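Local atomic coordinates of RNA pseudouridylate synthase domain-containing protein 1 (Homo sapiens, PDB entry 5VBB), a protein that probably binds RNA and converts particular uridines in it to pseudouridine, as a member of the RluA family of pseudouridine synthases. Residues Ser15-Val21 and Ala73-Asn79; Lys142-Thr146 and Thr170-Leu176; Val150-Tyr156 and Trp238-Leu244. All coordinates share one frame; numbering follows the deposited sequence.

Interaction 1: residues Ser15-Val21 and Ala73-Asn79; sequences SRDFLVV and ALCVALN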
loop_
_atom_site.group_PDB
_atom_site.type_symbol
_atom_site.label_atom_id
_atom_site.label_comp_id
_atom_site.label_asym_id
_atom_site.label_seq_id
_atom_site.Cartn_x
_atom_site.Cartn_y
_atom_site.Cartn_z
ATOM N N SER A 15 19.950 2.836 -8.469
ATOM C CA SER A 15 21.059 3.755 -8.416
ATOM C C SER A 15 22.253 3.021 -7.787
ATOM O O SER A 15 22.176 1.830 -7.512
ATOM C CB SER A 15 20.701 4.990 -7.596
ATOM O OG SER A 15 20.675 4.714 -6.205
ATOM N N ARG A 16 23.341 3.747 -7.533
ATOM C CA ARG A 16 24.516 3.199 -6.858
ATOM C C ARG A 16 24.187 2.812 -5.414
ATOM O O ARG A 16 24.702 1.823 -4.910
ATOM C CB ARG A 16 25.640 4.259 -6.831
ATOM C CG ARG A 16 26.198 4.608 -8.225
ATOM C CD ARG A 16 26.834 6.010 -8.289
ATOM N NE ARG A 16 28.047 6.125 -7.474
ATOM C CZ ARG A 16 29.215 5.553 -7.761
ATOM N NH1 ARG A 16 29.359 4.834 -8.871
ATOM N NH2 ARG A 16 30.252 5.699 -6.944
ATOM N N ASP A 17 23.302 3.584 -4.771
ATOM C CA ASP A 17 22.972 3.474 -3.356
ATOM C C ASP A 17 21.641 2.830 -3.026
ATOM O O ASP A 17 21.488 2.355 -1.903
ATOM C CB ASP A 17 22.954 4.886 -2.752
ATOM C CG ASP A 17 24.326 5.501 -2.577
ATOM O OD1 ASP A 17 25.259 4.765 -2.209
ATOM O OD2 ASP A 17 24.453 6.721 -2.769
ATOM N N PHE A 18 20.656 2.899 -3.927
ATOM C CA PHE A 18 19.335 2.377 -3.650
ATOM C C PHE A 18 18.799 1.550 -4.772
ATOM O O PHE A 18 19.094 1.778 -5.935
ATOM C CB PHE A 18 18.349 3.529 -3.380
ATOM C CG PHE A 18 18.676 4.295 -2.132
ATOM C CD1 PHE A 18 18.372 3.780 -0.886
ATOM C CD2 PHE A 18 19.336 5.513 -2.202
ATOM C CE1 PHE A 18 18.612 4.519 0.263
ATOM C CE2 PHE A 18 19.637 6.220 -1.054
ATOM C CZ PHE A 18 19.254 5.730 0.175
ATOM N N LEU A 19 17.906 0.657 -4.405
ATOM C CA LEU A 19 17.182 -0.203 -5.304
ATOM C C LEU A 19 15.729 -0.169 -4.818
ATOM O O LEU A 19 15.507 -0.310 -3.626
ATOM C CB LEU A 19 17.775 -1.611 -5.194
ATOM C CG LEU A 19 17.076 -2.753 -5.841
ATOM C CD1 LEU A 19 16.851 -2.489 -7.300
ATOM C CD2 LEU A 19 17.895 -4.006 -5.690
ATOM N N VAL A 20 14.773 0.040 -5.713
ATOM C CA VAL A 20 13.333 0.004 -5.384
ATOM C C VAL A 20 12.726 -1.096 -6.218
ATOM O O VAL A 20 12.790 -1.056 -7.448
ATOM C CB VAL A 20 12.549 1.325 -5.567
ATOM C CG1 VAL A 20 11.113 1.208 -5.044
ATOM C CG2 VAL A 20 13.256 2.483 -4.911
ATOM N N VAL A 21 12.097 -2.056 -5.547
ATOM C CA VAL A 21 11.436 -3.154 -6.232
ATOM C C VAL A 21 9.955 -2.875 -6.258
ATOM O O VAL A 21 9.449 -2.105 -5.435
ATOM C CB VAL A 21 11.748 -4.553 -5.605
ATOM C CG1 VAL A 21 13.250 -4.826 -5.578
ATOM C CG2 VAL A 21 11.176 -4.683 -4.202
ATOM N N ALA A 73 6.045 -0.597 -4.188
ATOM C CA ALA A 73 7.317 0.102 -3.949
ATOM C C ALA A 73 7.954 -0.221 -2.601
ATOM O O ALA A 73 7.387 0.044 -1.555
ATOM C CB ALA A 73 7.124 1.598 -4.059
ATOM N N LEU A 74 9.123 -0.828 -2.655
ATOM C CA LEU A 74 9.893 -1.190 -1.488
ATOM C C LEU A 74 11.356 -0.845 -1.757
ATOM O O LEU A 74 11.961 -1.384 -2.680
ATOM C CB LEU A 74 9.698 -2.662 -1.217
ATOM C CG LEU A 74 10.322 -3.233 0.050
ATOM C CD1 LEU A 74 9.937 -2.464 1.265
ATOM C CD2 LEU A 74 9.877 -4.639 0.225
ATOM N N CYS A 75 11.874 0.108 -0.991
ATOM C CA CYS A 75 13.218 0.627 -1.122
ATOM C C CYS A 75 14.253 -0.169 -0.284
ATOM O O CYS A 75 14.068 -0.357 0.908
ATOM C CB CYS A 75 13.238 2.095 -0.756
ATOM S SG CYS A 75 14.855 2.856 -0.961
ATOM N N VAL A 76 15.356 -0.581 -0.925
ATOM C CA VAL A 76 16.452 -1.365 -0.344
ATOM C C VAL A 76 17.700 -0.499 -0.453
ATOM O O VAL A 76 17.988 -0.005 -1.544
ATOM C CB VAL A 76 16.633 -2.684 -1.149
ATOM C CG1 VAL A 76 17.727 -3.543 -0.560
ATOM C CG2 VAL A 76 15.307 -3.452 -1.277
ATOM N N ALA A 77 18.428 -0.300 0.650
ATOM C CA ALA A 77 19.668 0.486 0.637
ATOM C C ALA A 77 20.806 -0.505 0.401
ATOM O O ALA A 77 20.771 -1.593 0.962
ATOM C CB ALA A 77 19.863 1.233 1.957
ATOM N N LEU A 78 21.779 -0.145 -0.464
ATOM C CA LEU A 78 22.875 -1.030 -0.877
ATOM C C LEU A 78 24.179 -0.765 -0.099
ATOM O O LEU A 78 25.188 -1.419 -0.371
ATOM C CB LEU A 78 23.105 -0.894 -2.401
ATOM C CG LEU A 78 21.818 -1.024 -3.237
ATOM C CD1 LEU A 78 22.064 -0.750 -4.703
ATOM C CD2 LEU A 78 21.188 -2.404 -3.060
ATOM N N ASN A 79 24.161 0.165 0.872
ATOM C CA ASN A 79 25.322 0.403 1.727
ATOM C C ASN A 79 24.863 1.037 3.030
ATOM O O ASN A 79 23.711 1.491 3.131
ATOM C CB ASN A 79 26.424 1.207 1.044
ATOM C CG ASN A 79 25.997 2.430 0.309
ATOM O OD1 ASN A 79 25.874 3.502 0.886
ATOM N ND2 ASN A 79 25.876 2.329 -1.003
HETATM O O HOH W 1 26.689 0.684 -3.063
#
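Two neighbouring strands of the four-stranded antiparallel sheet in the pseudouridine synthase fold meet here: Phe18-Val21 runs against Ala73-Ala77, their axes 4.6 Å apart and 157° between directions. Leu19 with Val76 and Val21 with Leu74 are the hydrogen-bonded pairs; Phe18 with Ala77 and Val20 with Cys75 are non-hydrogen-bonded. Each hydrogen-bonded pair makes both of its backbone bonds, the shortest from Val76 N to Leu19 O at 2.7 Å. One further backbone bond, Leu78 N to Asp17 O, extends the pairing past the end of the strand.

On the face carrying Phe18, Val20, Cys75 and Ala77, the Phe18 ring meets the other strand through one side: CD1 lies 3.6 Å from Cys75 SG, an oblique sulfur-aromatic contact, and CE1 is 3.9 Å from Ala77 CB. Cys75 SG stands trans to its own backbone N (chi1 -177°), which carries it to that ring. Val222 and Ala82 also touch Phe18. On the other face, Val21 CG2 packs beside Leu74 CB at 3.9 Å, the two side chains pointing the same way.

The polar end is built differently. Asn79 ND2 donates to the anti lone pair of Asp17 OD1 at 2.8 Å, with the acceptor in the amide plane although carboxylate and amide are turned 73° apart. A water accepts from the same ND2 and donates to Arg16 O. Asn79 OD1 meanwhile caps Ala82 N at the start of helix 80-91. With both ends of the amide engaged, its flip is fixed, and the carboxylate of Asp17 is thereby tied to the N-cap residue of that helix.

Interaction 2: residues Lys142-Thr146 and Thr170-Leu176; sequences KPSLT and TGRTHQL. With SO4 (sulfate ion), chain D; SO4 (sulfate ion), chain C.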
loop_
_atom_site.group_PDB
_atom_site.type_symbol
_atom_site.label_atom_id
_atom_site.label_comp_id
_atom_site.label_asym_id
_atom_site.label_seq_id
_atom_site.Cartn_x
_atom_site.Cartn_y
_atom_site.Cartn_z
ATOM N N LYS A 142 -3.462 5.144 18.484
ATOM C CA LYS A 142 -2.378 5.991 18.036
ATOM C C LYS A 142 -2.802 6.886 16.897
ATOM O O LYS A 142 -3.780 6.584 16.215
ATOM C CB LYS A 142 -1.183 5.132 17.608
ATOM C CG LYS A 142 -0.331 4.644 18.766
ATOM C CD LYS A 142 0.830 3.851 18.223
ATOM C CE LYS A 142 1.444 2.889 19.215
ATOM N NZ LYS A 142 2.582 2.157 18.576
ATOM N N PRO A 143 -2.070 8.014 16.706
ATOM C CA PRO A 143 -2.440 8.975 15.652
ATOM C C PRO A 143 -2.596 8.380 14.299
ATOM O O PRO A 143 -1.740 7.606 13.851
ATOM C CB PRO A 143 -1.268 9.949 15.618
ATOM C CG PRO A 143 -0.576 9.778 16.890
ATOM C CD PRO A 143 -0.840 8.439 17.405
ATOM N N SER A 144 -3.646 8.763 13.619
ATOM C CA SER A 144 -3.931 8.145 12.343
ATOM C C SER A 144 -4.560 9.094 11.389
ATOM O O SER A 144 -5.471 9.826 11.775
ATOM C CB SER A 144 -4.849 6.942 12.553
ATOM O OG SER A 144 -4.395 6.063 13.572
ATOM N N LEU A 145 -4.115 9.073 10.143
ATOM C CA LEU A 145 -4.708 9.920 9.116
ATOM C C LEU A 145 -4.451 9.334 7.741
ATOM O O LEU A 145 -3.289 9.209 7.325
ATOM C CB LEU A 145 -4.155 11.328 9.175
ATOM C CG LEU A 145 -4.783 12.346 8.173
ATOM C CD1 LEU A 145 -6.253 12.428 8.307
ATOM C CD2 LEU A 145 -4.278 13.667 8.430
ATOM N N THR A 146 -5.533 9.025 7.029
ATOM C CA THR A 146 -5.513 8.516 5.664
ATOM C C THR A 146 -6.385 9.393 4.800
ATOM O O THR A 146 -7.576 9.581 5.084
ATOM C CB THR A 146 -6.025 7.061 5.527
ATOM O OG1 THR A 146 -5.245 6.190 6.309
ATOM C CG2 THR A 146 -5.954 6.562 4.086
ATOM N N THR A 170 0.297 8.952 8.364
ATOM C CA THR A 170 0.808 8.287 9.557
ATOM C C THR A 170 1.199 6.874 9.131
ATOM O O THR A 170 0.876 6.472 8.017
ATOM C CB THR A 170 -0.190 8.298 10.669
ATOM O OG1 THR A 170 -1.377 7.711 10.194
ATOM C CG2 THR A 170 -0.474 9.698 11.189
ATOM N N GLY A 171 1.869 6.140 10.011
ATOM C CA GLY A 171 2.367 4.814 9.712
ATOM C C GLY A 171 1.850 3.712 10.606
ATOM O O GLY A 171 2.618 2.842 10.994
ATOM N N ARG A 172 0.550 3.659 10.871
ATOM C CA ARG A 172 0.029 2.614 11.776
ATOM C C ARG A 172 0.087 1.267 11.088
ATOM O O ARG A 172 -0.052 1.213 9.886
ATOM C CB ARG A 172 -1.423 2.906 12.203
ATOM C CG ARG A 172 -1.685 4.284 12.776
ATOM C CD ARG A 172 -1.425 4.313 14.274
ATOM N NE ARG A 172 -0.001 4.082 14.555
ATOM C CZ ARG A 172 0.972 4.980 14.425
ATOM N NH1 ARG A 172 2.230 4.647 14.694
ATOM N NH2 ARG A 172 0.698 6.225 14.033
ATOM N N THR A 173 0.206 0.181 11.835
ATOM C CA THR A 173 0.211 -1.158 11.226
ATOM C C THR A 173 -1.138 -1.410 10.553
ATOM O O THR A 173 -2.156 -1.009 11.087
ATOM C CB THR A 173 0.545 -2.209 12.293
ATOM O OG1 THR A 173 1.905 -2.044 12.679
ATOM C CG2 THR A 173 0.291 -3.655 11.805
ATOM N N HIS A 174 -1.145 -1.951 9.333
ATOM C CA HIS A 174 -2.372 -2.216 8.551
ATOM C C HIS A 174 -3.299 -0.981 8.438
ATOM O O HIS A 174 -4.513 -1.130 8.293
ATOM C CB HIS A 174 -3.150 -3.379 9.151
ATOM C CG HIS A 174 -2.363 -4.641 9.331
ATOM N ND1 HIS A 174 -2.756 -5.591 10.244
ATOM C CD2 HIS A 174 -1.235 -5.066 8.720
ATOM C CE1 HIS A 174 -1.887 -6.587 10.133
ATOM N NE2 HIS A 174 -0.942 -6.304 9.250
ATOM N N GLN A 175 -2.740 0.227 8.519
ATOM C CA GLN A 175 -3.541 1.462 8.513
ATOM C C GLN A 175 -4.573 1.561 7.428
ATOM O O GLN A 175 -5.733 1.847 7.701
ATOM C CB GLN A 175 -2.642 2.670 8.356
ATOM C CG GLN A 175 -3.421 3.969 8.346
ATOM C CD GLN A 175 -2.613 5.180 8.692
ATOM O OE1 GLN A 175 -1.752 5.167 9.585
ATOM N NE2 GLN A 175 -2.863 6.267 7.999
ATOM N N LEU A 176 -4.145 1.374 6.192
ATOM C CA LEU A 176 -5.032 1.572 5.044
ATOM C C LEU A 176 -6.138 0.538 5.057
ATOM O O LEU A 176 -7.295 0.858 4.803
ATOM C CB LEU A 176 -4.210 1.455 3.742
ATOM C CG LEU A 176 -3.040 2.417 3.662
ATOM C CD1 LEU A 176 -2.212 2.149 2.460
ATOM C CD2 LEU A 176 -3.508 3.853 3.696
HETATM S S SO4 D . 1.433 0.734 15.425
HETATM O O1 SO4 D . 1.185 0.169 16.749
HETATM O O2 SO4 D . 2.386 1.860 15.525
HETATM O O3 SO4 D . 0.166 1.144 14.799
HETATM O O4 SO4 D . 2.007 -0.291 14.606
HETATM S S SO4 C . 3.574 7.857 12.707
HETATM O O1 SO4 C . 2.361 8.570 13.105
HETATM O O2 SO4 C . 4.413 7.689 13.864
HETATM O O3 SO4 C . 3.271 6.537 12.234
HETATM O O4 SO4 C . 4.259 8.593 11.654
#
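Arg172 NH2 donates to Pro143 O at 2.8 Å, within the carbonyl plane and close to that of the guanidinium, while Lys142 lies against one face of the group, its CB 3.4 Å from Arg172 NE. Leu145 N donates a hydrogen bond to Thr170 OG1, and Gln175 NE2 reaches Thr146 OG1 at 2.9 Å, an oxygen also hydrogen-bonded to His179. Gln175 OE1 accepts from Thr170 OG1 at 2.6 Å and from Arg172 N, so this one amide braces both segments. Thr146 CG2 also packs on Leu176 CD2 at 3.7 Å.

Residues Arg172-Gln175 form a type II turn leading into helix 175-182 of the pseudouridine synthase fold. Sulfates, probably from the crystallisation liquor, lie at the turn (chain D) and beside Gly171 (chain C), consistent with binding of RNA phosphate.

Bends at chi2 (-87°) and chi3 (65°) bring the guanidinium between them: Arg172 NH1 donates to O2 of the chain D sulfate at 2.9 Å, and Arg172 NH2 to O1 of the chain C sulfate at 3.0 Å. The chain D sulfate also receives bonds from Lys142 NZ, Thr173 N and Thr173 OG1; Gly171 N donates to O3 of the chain C sulfate at 2.7 Å.

Interaction 3: residues Val150-Tyr156 and Trp238-Leu244; sequences VLEHGLY and WSPHTLL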
loop_
_atom_site.group_PDB
_atom_site.type_symbol
_atom_site.label_atom_id
_atom_site.label_comp_id
_atom_site.label_asym_id
_atom_site.label_seq_id
_atom_site.Cartn_x
_atom_site.Cartn_y
_atom_site.Cartn_z
ATOM N N VAL A 150 -11.330 9.099 -4.515
ATOM C CA VAL A 150 -12.011 8.126 -5.360
ATOM C C VAL A 150 -11.628 8.382 -6.820
ATOM O O VAL A 150 -11.825 9.484 -7.304
ATOM C CB VAL A 150 -13.536 8.143 -5.154
ATOM C CG1 VAL A 150 -14.208 7.105 -6.022
ATOM C CG2 VAL A 150 -13.906 7.900 -3.696
ATOM N N LEU A 151 -11.079 7.362 -7.510
ATOM C CA LEU A 151 -10.653 7.490 -8.897
ATOM C C LEU A 151 -11.754 7.054 -9.839
ATOM O O LEU A 151 -12.048 7.740 -10.821
ATOM C CB LEU A 151 -9.408 6.655 -9.143
ATOM C CG LEU A 151 -8.212 6.999 -8.307
ATOM C CD1 LEU A 151 -7.143 5.933 -8.481
ATOM C CD2 LEU A 151 -7.732 8.439 -8.581
ATOM N N GLU A 152 -12.353 5.887 -9.568
ATOM C CA GLU A 152 -13.372 5.331 -10.445
ATOM C C GLU A 152 -14.338 4.455 -9.686
ATOM O O GLU A 152 -13.987 3.908 -8.652
ATOM C CB GLU A 152 -12.698 4.418 -11.539
ATOM C CG GLU A 152 -12.049 5.112 -12.744
ATOM C CD GLU A 152 -11.337 4.211 -13.746
ATOM O OE1 GLU A 152 -10.550 3.358 -13.290
ATOM O OE2 GLU A 152 -11.557 4.346 -14.975
ATOM N N HIS A 153 -15.545 4.280 -10.251
ATOM C CA HIS A 153 -16.524 3.295 -9.798
ATOM C C HIS A 153 -16.560 2.255 -10.902
ATOM O O HIS A 153 -16.424 2.588 -12.085
ATOM C CB HIS A 153 -17.928 3.880 -9.621
ATOM C CG HIS A 153 -18.090 4.758 -8.424
ATOM N ND1 HIS A 153 -19.162 5.611 -8.314
ATOM C CD2 HIS A 153 -17.339 4.855 -7.299
ATOM C CE1 HIS A 153 -18.990 6.261 -7.174
ATOM N NE2 HIS A 153 -17.927 5.813 -6.516
ATOM N N GLY A 154 -16.770 1.007 -10.510
ATOM C CA GLY A 154 -16.869 -0.090 -11.457
ATOM C C GLY A 154 -17.359 -1.349 -10.798
ATOM O O GLY A 154 -17.777 -1.316 -9.637
ATOM N N LEU A 155 -17.186 -2.484 -11.485
ATOM C CA LEU A 155 -17.520 -3.767 -10.894
ATOM C C LEU A 155 -16.253 -4.622 -10.861
ATOM O O LEU A 155 -15.495 -4.604 -11.832
ATOM C CB LEU A 155 -18.615 -4.514 -11.672
ATOM C CG LEU A 155 -19.938 -3.789 -11.948
ATOM C CD1 LEU A 155 -20.759 -4.579 -12.875
ATOM C CD2 LEU A 155 -20.695 -3.483 -10.659
ATOM N N TYR A 156 -16.018 -5.355 -9.739
ATOM C CA TYR A 156 -14.937 -6.320 -9.633
ATOM C C TYR A 156 -15.612 -7.680 -9.490
ATOM O O TYR A 156 -16.356 -7.892 -8.526
ATOM C CB TYR A 156 -13.985 -6.048 -8.467
ATOM C CG TYR A 156 -12.782 -6.933 -8.602
ATOM C CD1 TYR A 156 -11.764 -6.610 -9.492
ATOM C CD2 TYR A 156 -12.793 -8.227 -8.085
ATOM C CE1 TYR A 156 -10.738 -7.502 -9.775
ATOM C CE2 TYR A 156 -11.776 -9.128 -8.365
ATOM C CZ TYR A 156 -10.752 -8.763 -9.220
ATOM O OH TYR A 156 -9.757 -9.646 -9.486
ATOM N N TRP A 238 -11.839 -6.714 -13.436
ATOM C CA TRP A 238 -12.032 -5.301 -13.119
ATOM C C TRP A 238 -12.645 -4.620 -14.336
ATOM O O TRP A 238 -12.020 -4.567 -15.399
ATOM C CB TRP A 238 -10.703 -4.627 -12.712
ATOM C CG TRP A 238 -10.714 -3.124 -12.617
ATOM C CD1 TRP A 238 -9.776 -2.285 -13.148
ATOM C CD2 TRP A 238 -11.630 -2.284 -11.887
ATOM N NE1 TRP A 238 -10.104 -0.978 -12.883
ATOM C CE2 TRP A 238 -11.202 -0.948 -12.070
ATOM C CE3 TRP A 238 -12.821 -2.513 -11.166
ATOM C CZ2 TRP A 238 -11.919 0.147 -11.567
ATOM C CZ3 TRP A 238 -13.520 -1.422 -10.671
ATOM C CH2 TRP A 238 -13.072 -0.110 -10.878
ATOM N N SER A 239 -13.861 -4.089 -14.149
ATOM C CA SER A 239 -14.629 -3.406 -15.176
ATOM C C SER A 239 -14.998 -1.981 -14.717
ATOM O O SER A 239 -16.061 -1.758 -14.118
ATOM C CB SER A 239 -15.874 -4.208 -15.530
ATOM O OG SER A 239 -16.427 -3.697 -16.729
ATOM N N PRO A 240 -14.129 -1.001 -15.000
ATOM C CA PRO A 240 -14.462 0.392 -14.629
ATOM C C PRO A 240 -15.631 0.918 -15.443
ATOM O O PRO A 240 -15.672 0.643 -16.635
ATOM C CB PRO A 240 -13.177 1.177 -14.912
ATOM C CG PRO A 240 -12.260 0.272 -15.591
ATOM C CD PRO A 240 -12.826 -1.100 -15.685
ATOM N N HIS A 241 -16.600 1.614 -14.803
ATOM C CA HIS A 241 -17.751 2.191 -15.523
ATOM C C HIS A 241 -17.837 3.719 -15.399
ATOM O O HIS A 241 -18.299 4.340 -16.358
ATOM C CB HIS A 241 -19.114 1.587 -15.153
ATOM C CG HIS A 241 -19.470 1.460 -13.706
ATOM N ND1 HIS A 241 -19.836 2.570 -12.935
ATOM C CD2 HIS A 241 -19.754 0.337 -13.002
ATOM C CE1 HIS A 241 -20.192 2.080 -11.752
ATOM N NE2 HIS A 241 -20.109 0.731 -11.741
ATOM N N THR A 242 -17.457 4.322 -14.253
ATOM C CA THR A 242 -17.545 5.789 -14.084
ATOM C C THR A 242 -16.212 6.357 -13.638
ATOM O O THR A 242 -15.661 5.908 -12.637
ATOM C CB THR A 242 -18.605 6.176 -13.058
ATOM O OG1 THR A 242 -19.834 5.543 -13.388
ATOM C CG2 THR A 242 -18.810 7.710 -12.970
ATOM N N LEU A 243 -15.721 7.365 -14.351
ATOM C CA LEU A 243 -14.489 8.046 -13.984
ATOM C C LEU A 243 -14.814 9.227 -13.099
ATOM O O LEU A 243 -15.573 10.091 -13.517
ATOM C CB LEU A 243 -13.753 8.537 -15.231
ATOM C CG LEU A 243 -12.413 9.255 -14.982
ATOM C CD1 LEU A 243 -11.352 8.300 -14.490
ATOM C CD2 LEU A 243 -11.945 9.934 -16.242
ATOM N N LEU A 244 -14.243 9.276 -11.887
ATOM C CA LEU A 244 -14.401 10.422 -11.006
ATOM C C LEU A 244 -13.182 11.330 -11.140
ATOM O O LEU A 244 -13.340 12.538 -11.369
ATOM C CB LEU A 244 -14.627 10.020 -9.531
ATOM C CG LEU A 244 -16.059 9.528 -9.186
ATOM C CD1 LEU A 244 -16.187 8.052 -9.385
ATOM C CD2 LEU A 244 -16.430 9.874 -7.722
HETATM O O HOH W 2 -8.946 1.355 -14.088
#
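The His153 ring carries Leu244 CD1 over its centre, 3.8 Å from the centroid and 2° off the normal, a CH-pi contact, while His106 stacks on the same imidazole. Gly154 CA and His153 O lie over one face of His241, whose ND1 is paired at the ring edge with Thr242 OG1. Trp238 takes Pro240 CD on a face, and at its edge a water accepts from NE1 and donates to Glu152 OE1.

These rings flank a pair of antiparallel strands, 150-156 and 238-243, at 143° in the larger sheet. A classic beta bulge shifts their register: His241 and Thr242 both face His153, whose O accepts from His241 N at 2.9 Å and Thr242 N at 3.0 Å. Gly154 fits beside the bulge because a beta carbon there would collide with Ser239 O and the Trp238 ring. With CG between backbone N and carbonyl carbon (chi1 49°), His241 lays its ring over the glycine, CD2 coming 3.3 Å from Gly154 CA.

Glu152 runs beside Pro240, with OE2 3.6 Å from Pro240 CB, and its CG touches Leu243 CD1. With an alanine in place of Glu152, the water on Trp238 NE1 is likely to lose its acceptor carboxylate, and Pro240 and Leu243 some of their cover. Tyr156 OH is hydrogen-bonded to Asp235, and beyond the bulge the ring's CD1 rests 3.9 Å from Trp238 CB.

Interaction 1 is the most buried of the three; interactions 2 and 3 are partly buried. Interactions 1 and 3 are both antiparallel strand pairs, but in different sheets and on opposite sides of the chain's centre, about 33 Å between their centres. The first keeps a regular register with mainly apolar packing, a phenylalanine ring meeting a cysteine sulfur, whereas interaction 3 is interrupted by a bulge and faced with histidines and a tryptophan. Interaction 2 pairs no strands: side chains bridge a loop and a turn, and cationic side chains, backbone N-H groups and a hydroxyl hold anions. Strand 146-156 joins it to interaction 3, beginning at Thr146 in one and carrying Val150-Tyr156 in the other.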